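Cas13d (uncultured Ruminococcus sp, PDB 6IV9) is a CRISPR-associated RNA nuclease that binds a guide crRNA and probably uses its two HEPN domains for crRNA maturation and target RNA cleavage. Local coordinates at residues A[332-343]-A[473-482]. The protein carries 2 engineered substitutions. Numbering follows the deposited sequence.
Sequences DFIEGNKVNISL and LGKADMDFDE. With nucleotides of chain B.
Lys338 reaches across to the end of helix 467-475, where its ammonium group donates hydrogen bonds to two backbone carbonyls. NZ lies 2.7 Å from Ala476 O, nearly in line with that C=O. The second bond, from NZ to Gly474 O, is 2.8 Å long and comes from well above the carbonyl plane. A third partner comes from its own segment, Glu335 OE2, in a salt bridge to NZ of 2.9 Å. The route is set by CG lying between the backbone N and carbonyl carbon (chi1 62°) and by a bend at chi3. Replacing this lysine by an alanine is likely to leave the Gly474 and Ala476 carbonyls without this donor and Glu335 without its charge partner.

Met478 runs alongside Glu335 in the opposite direction and brings its CG to 3.6 Å from Lys338 CB, against the root of the lysine chain. Ile334 crosses it at about a right angle, CG2 lying 4.0 Å from the sulfur, while Phe480 CB borders the same methyl.

At the far end the Glu482 carboxylate receives two successive amides at the start of the short, weakly bonded helix 333-336. Its OE1 takes Ile334 N at 3.0 Å through the syn lone pair (161° at the hydrogen), whereas OE2 meets Phe333 N from above the carboxylate plane, a more bent bond (139°). Lys489 adds a salt bridge to OE2, probably offsetting the charge.

At the opposite end, Leu473 CD1 packs 3.5 Å from Leu343 CD1, with Val339 beside it. The contact thus joins the short helix 333-336 and the start of helix 338-347 to the end of helix 467-475 and the loop that follows it, within an all-helical region. Asn337, just before helix 338-347, accepts a hydrogen bond at OD1 from O2' of U43 of chain B, so the joined element borders the crRNA.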
loop_
_atom_site.group_PDB
_atom_site.type_symbol
_atom_site.label_atom_id
_atom_site.label_comp_id
_atom_site.label_asym_id
_atom_site.label_seq_id
_atom_site.Cartn_x
_atom_site.Cartn_y
_atom_site.Cartn_z
ATOM N N ASP A 332 -17.505 -18.833 -17.891
ATOM C CA ASP A 332 -18.237 -18.139 -18.974
ATOM C C ASP A 332 -17.680 -16.725 -19.166
ATOM O O ASP A 332 -18.457 -15.806 -19.276
ATOM C CB ASP A 332 -19.743 -18.201 -18.725
ATOM C CG ASP A 332 -20.279 -19.621 -18.759
ATOM O OD1 ASP A 332 -19.902 -20.365 -19.661
ATOM O OD2 ASP A 332 -21.032 -19.976 -17.863
ATOM N N PHE A 333 -16.365 -16.600 -19.260
ATOM C CA PHE A 333 -15.738 -15.271 -19.427
ATOM C C PHE A 333 -16.188 -14.609 -20.731
ATOM O O PHE A 333 -16.439 -13.432 -20.737
ATOM C CB PHE A 333 -14.221 -15.414 -19.418
ATOM C CG PHE A 333 -13.491 -14.129 -19.673
ATOM C CD1 PHE A 333 -13.198 -13.734 -20.961
ATOM C CD2 PHE A 333 -13.099 -13.318 -18.624
ATOM C CE1 PHE A 333 -12.522 -12.555 -21.206
ATOM C CE2 PHE A 333 -12.417 -12.142 -18.874
ATOM C CZ PHE A 333 -12.134 -11.766 -20.160
ATOM N N ILE A 334 -16.266 -15.368 -21.817
ATOM C CA ILE A 334 -16.643 -14.742 -23.114
ATOM C C ILE A 334 -18.067 -14.193 -23.035
ATOM O O ILE A 334 -18.281 -13.067 -23.414
ATOM C CB ILE A 334 -16.456 -15.735 -24.268
ATOM C CG1 ILE A 334 -15.018 -16.241 -24.329
ATOM C CG2 ILE A 334 -16.880 -15.100 -25.571
ATOM C CD1 ILE A 334 -14.763 -17.243 -25.422
ATOM N N GLU A 335 -19.007 -14.982 -22.541
ATOM C CA GLU A 335 -20.409 -14.517 -22.426
ATOM C C GLU A 335 -20.462 -13.332 -21.461
ATOM O O GLU A 335 -21.165 -12.401 -21.717
ATOM C CB GLU A 335 -21.294 -15.667 -21.961
ATOM C CG GLU A 335 -22.743 -15.286 -21.807
ATOM C CD GLU A 335 -23.488 -15.043 -23.105
ATOM O OE1 GLU A 335 -22.931 -15.321 -24.164
ATOM O OE2 GLU A 335 -24.624 -14.569 -23.036
ATOM N N GLY A 336 -19.685 -13.385 -20.391
ATOM C CA GLY A 336 -19.640 -12.308 -19.392
ATOM C C GLY A 336 -19.073 -11.020 -19.956
ATOM O O GLY A 336 -19.289 -9.992 -19.352
ATOM N N ASN A 337 -18.296 -11.108 -21.022
ATOM C CA ASN A 337 -17.621 -9.938 -21.630
ATOM C C ASN A 337 -18.046 -9.761 -23.087
ATOM O O ASN A 337 -17.323 -9.128 -23.820
ATOM C CB ASN A 337 -16.109 -10.075 -21.476
ATOM C CG ASN A 337 -15.696 -9.977 -20.029
ATOM O OD1 ASN A 337 -15.490 -8.901 -19.529
ATOM N ND2 ASN A 337 -15.609 -11.094 -19.353
ATOM N N LYS A 338 -19.223 -10.267 -23.435
ATOM C CA LYS A 338 -19.715 -10.300 -24.839
ATOM C C LYS A 338 -19.872 -8.906 -25.438
ATOM O O LYS A 338 -19.672 -8.774 -26.608
ATOM C CB LYS A 338 -21.022 -11.085 -24.941
ATOM C CG LYS A 338 -22.185 -10.507 -24.161
ATOM C CD LYS A 338 -23.315 -11.464 -23.946
ATOM C CE LYS A 338 -24.113 -11.687 -25.205
ATOM N NZ LYS A 338 -25.287 -12.536 -24.943
ATOM N N VAL A 339 -20.288 -7.927 -24.664
ATOM C CA VAL A 339 -20.484 -6.612 -25.316
ATOM C C VAL A 339 -19.158 -6.070 -25.849
ATOM O O VAL A 339 -19.088 -5.750 -27.007
ATOM C CB VAL A 339 -21.079 -5.635 -24.300
ATOM C CG1 VAL A 339 -21.113 -4.238 -24.858
ATOM C CG2 VAL A 339 -22.435 -6.076 -23.805
ATOM N N ASN A 340 -18.138 -5.985 -25.008
ATOM C CA ASN A 340 -16.841 -5.460 -25.486
ATOM C C ASN A 340 -16.239 -6.400 -26.526
ATOM O O ASN A 340 -15.706 -5.916 -27.497
ATOM C CB ASN A 340 -15.886 -5.167 -24.335
ATOM C CG ASN A 340 -16.339 -3.983 -23.518
ATOM O OD1 ASN A 340 -17.417 -3.470 -23.724
ATOM N ND2 ASN A 340 -15.510 -3.550 -22.594
ATOM N N ILE A 341 -16.326 -7.702 -26.301
ATOM C CA ILE A 341 -15.696 -8.652 -27.255
ATOM C C ILE A 341 -16.347 -8.510 -28.637
ATOM O O ILE A 341 -15.617 -8.435 -29.602
ATOM C CB ILE A 341 -15.740 -10.089 -26.716
ATOM C CG1 ILE A 341 -14.740 -10.270 -25.571
ATOM C CG2 ILE A 341 -15.484 -11.073 -27.837
ATOM C CD1 ILE A 341 -14.961 -11.494 -24.748
ATOM N N SER A 342 -17.672 -8.404 -28.695
ATOM C CA SER A 342 -18.368 -8.271 -30.002
ATOM C C SER A 342 -17.922 -7.000 -30.706
ATOM O O SER A 342 -17.543 -7.085 -31.849
ATOM C CB SER A 342 -19.836 -8.209 -29.799
ATOM O OG SER A 342 -20.306 -9.433 -29.316
ATOM N N LEU A 343 -17.906 -5.886 -29.992
ATOM C CA LEU A 343 -17.528 -4.590 -30.586
ATOM C C LEU A 343 -16.106 -4.680 -31.129
ATOM O O LEU A 343 -15.857 -4.160 -32.188
ATOM C CB LEU A 343 -17.551 -3.563 -29.458
ATOM C CG LEU A 343 -18.631 -2.490 -29.484
ATOM C CD1 LEU A 343 -19.750 -2.824 -30.456
ATOM C CD2 LEU A 343 -19.174 -2.253 -28.087
ATOM N N LEU A 473 -26.386 -5.654 -27.554
ATOM C CA LEU A 473 -25.202 -6.546 -27.566
ATOM C C LEU A 473 -25.306 -7.587 -26.450
ATOM O O LEU A 473 -24.825 -8.681 -26.637
ATOM C CB LEU A 473 -23.948 -5.687 -27.473
ATOM C CG LEU A 473 -23.665 -4.915 -28.747
ATOM C CD1 LEU A 473 -22.490 -3.987 -28.580
ATOM C CD2 LEU A 473 -23.439 -5.864 -29.899
ATOM N N GLY A 474 -25.890 -7.212 -25.324
ATOM C CA GLY A 474 -26.066 -8.130 -24.191
ATOM C C GLY A 474 -26.989 -9.286 -24.505
ATOM O O GLY A 474 -26.741 -10.368 -24.002
ATOM N N LYS A 475 -28.058 -9.033 -25.258
ATOM C CA LYS A 475 -29.075 -10.073 -25.582
ATOM C C LYS A 475 -28.667 -10.907 -26.795
ATOM O O LYS A 475 -29.125 -12.033 -26.905
ATOM C CB LYS A 475 -30.439 -9.414 -25.800
ATOM C CG LYS A 475 -31.016 -8.736 -24.570
ATOM C CD LYS A 475 -32.428 -9.157 -24.266
ATOM C CE LYS A 475 -33.444 -8.434 -25.115
ATOM N NZ LYS A 475 -32.793 -7.754 -26.257
ATOM N N ALA A 476 -27.786 -10.383 -27.634
ATOM C CA ALA A 476 -27.379 -11.068 -28.879
ATOM C C ALA A 476 -26.688 -12.398 -28.595
ATOM O O ALA A 476 -26.073 -12.537 -27.558
ATOM C CB ALA A 476 -26.496 -10.167 -29.687
ATOM N N ASP A 477 -26.837 -13.351 -29.509
ATOM C CA ASP A 477 -26.191 -14.673 -29.355
ATOM C C ASP A 477 -24.681 -14.496 -29.483
ATOM O O ASP A 477 -24.250 -13.731 -30.334
ATOM C CB ASP A 477 -26.631 -15.632 -30.460
ATOM C CG ASP A 477 -27.629 -16.686 -30.018
ATOM O OD1 ASP A 477 -28.283 -16.488 -28.976
ATOM O OD2 ASP A 477 -27.730 -17.707 -30.719
ATOM N N MET A 478 -23.914 -15.168 -28.639
ATOM C CA MET A 478 -22.445 -15.110 -28.816
ATOM C C MET A 478 -21.988 -16.546 -29.063
ATOM O O MET A 478 -21.904 -17.318 -28.102
ATOM C CB MET A 478 -21.754 -14.530 -27.581
ATOM C CG MET A 478 -21.077 -13.231 -27.890
ATOM S SD MET A 478 -19.347 -13.436 -28.294
ATOM C CE MET A 478 -19.061 -11.927 -29.203
ATOM N N ASP A 479 -21.774 -16.884 -30.327
ATOM C CA ASP A 479 -21.388 -18.273 -30.662
ATOM C C ASP A 479 -19.868 -18.418 -30.636
ATOM O O ASP A 479 -19.263 -18.494 -31.702
ATOM C CB ASP A 479 -22.050 -18.745 -31.957
ATOM C CG ASP A 479 -22.060 -20.258 -32.106
ATOM O OD1 ASP A 479 -22.458 -20.946 -31.140
ATOM O OD2 ASP A 479 -21.666 -20.734 -33.184
ATOM N N PHE A 480 -19.288 -18.390 -29.445
ATOM C CA PHE A 480 -17.835 -18.636 -29.294
ATOM C C PHE A 480 -17.684 -19.681 -28.194
ATOM O O PHE A 480 -18.416 -19.634 -27.234
ATOM C CB PHE A 480 -17.060 -17.336 -29.090
ATOM C CG PHE A 480 -16.789 -16.569 -30.355
ATOM C CD1 PHE A 480 -15.789 -16.963 -31.219
ATOM C CD2 PHE A 480 -17.541 -15.461 -30.690
ATOM C CE1 PHE A 480 -15.549 -16.272 -32.391
ATOM C CE2 PHE A 480 -17.293 -14.766 -31.858
ATOM C CZ PHE A 480 -16.298 -15.168 -32.705
ATOM N N ASP A 481 -16.816 -20.649 -28.414
ATOM C CA ASP A 481 -16.591 -21.711 -27.416
ATOM C C ASP A 481 -15.765 -21.124 -26.275
ATOM O O ASP A 481 -14.718 -20.580 -26.547
ATOM C CB ASP A 481 -15.825 -22.863 -28.062
ATOM C CG ASP A 481 -15.917 -24.173 -27.309
ATOM O OD1 ASP A 481 -16.436 -24.185 -26.193
ATOM O OD2 ASP A 481 -15.464 -25.177 -27.860
ATOM N N GLU A 482 -16.217 -21.347 -25.048
ATOM C CA GLU A 482 -15.542 -20.894 -23.808
ATOM C C GLU A 482 -14.187 -21.595 -23.680
ATOM O O GLU A 482 -13.281 -21.023 -23.103
ATOM C CB GLU A 482 -16.421 -21.177 -22.596
ATOM C CG GLU A 482 -15.891 -20.598 -21.303
ATOM C CD GLU A 482 -15.586 -19.109 -21.313
ATOM O OE1 GLU A 482 -16.233 -18.371 -22.071
ATOM O OE2 GLU A 482 -14.692 -18.709 -20.560
ATOM P P U B 43 -11.354 -4.420 -13.712
ATOM O OP1 U B 43 -9.918 -4.785 -13.423
ATOM O OP2 U B 43 -11.641 -3.340 -14.655
ATOM O "O5'" U B 43 -11.985 -5.788 -14.211
ATOM C "C5'" U B 43 -13.392 -5.904 -14.471
ATOM C "C4'" U B 43 -13.655 -7.129 -15.319
ATOM O "O4'" U B 43 -13.349 -8.261 -14.482
ATOM C "C3'" U B 43 -15.120 -7.345 -15.736
ATOM O "O3'" U B 43 -15.281 -6.665 -16.969
ATOM C "C2'" U B 43 -15.196 -8.876 -15.842
ATOM O "O2'" U B 43 -14.503 -9.218 -17.022
ATOM C "C1'" U B 43 -14.305 -9.307 -14.668
ATOM N N1 U B 43 -15.036 -9.514 -13.409
ATOM C C2 U B 43 -15.885 -10.590 -13.324
ATOM O O2 U B 43 -16.021 -11.398 -14.218
ATOM N N3 U B 43 -16.568 -10.693 -12.145
ATOM C C4 U B 43 -16.491 -9.855 -11.063
ATOM O O4 U B 43 -17.169 -10.096 -10.066
ATOM C C5 U B 43 -15.591 -8.763 -11.222
ATOM C C6 U B 43 -14.911 -8.629 -12.361
ATOM P P A B 44 -16.306 -5.436 -17.157
ATOM O OP1 A B 44 -15.988 -4.837 -18.467
ATOM O OP2 A B 44 -16.173 -4.543 -15.959
ATOM O "O5'" A B 44 -17.729 -6.149 -16.982
ATOM C "C5'" A B 44 -18.291 -6.885 -18.125
ATOM C "C4'" A B 44 -19.777 -7.089 -17.963
ATOM O "O4'" A B 44 -20.060 -7.955 -16.831
ATOM C "C3'" A B 44 -20.530 -5.785 -17.683
ATOM O "O3'" A B 44 -21.830 -5.806 -18.288
ATOM C "C2'" A B 44 -20.610 -5.782 -16.172
ATOM O "O2'" A B 44 -21.701 -5.066 -15.657
ATOM C "C1'" A B 44 -20.848 -7.249 -15.888
ATOM N N9 A B 44 -20.403 -7.645 -14.562
ATOM C C8 A B 44 -19.239 -7.335 -13.890
ATOM N N7 A B 44 -19.137 -7.913 -12.719
ATOM C C5 A B 44 -20.302 -8.661 -12.619
ATOM C C6 A B 44 -20.784 -9.517 -11.627
ATOM N N6 A B 44 -20.134 -9.752 -10.488
ATOM N N1 A B 44 -21.981 -10.115 -11.833
ATOM C C2 A B 44 -22.626 -9.881 -12.984
ATOM N N3 A B 44 -22.265 -9.103 -14.002
ATOM C C4 A B 44 -21.084 -8.513 -13.751
#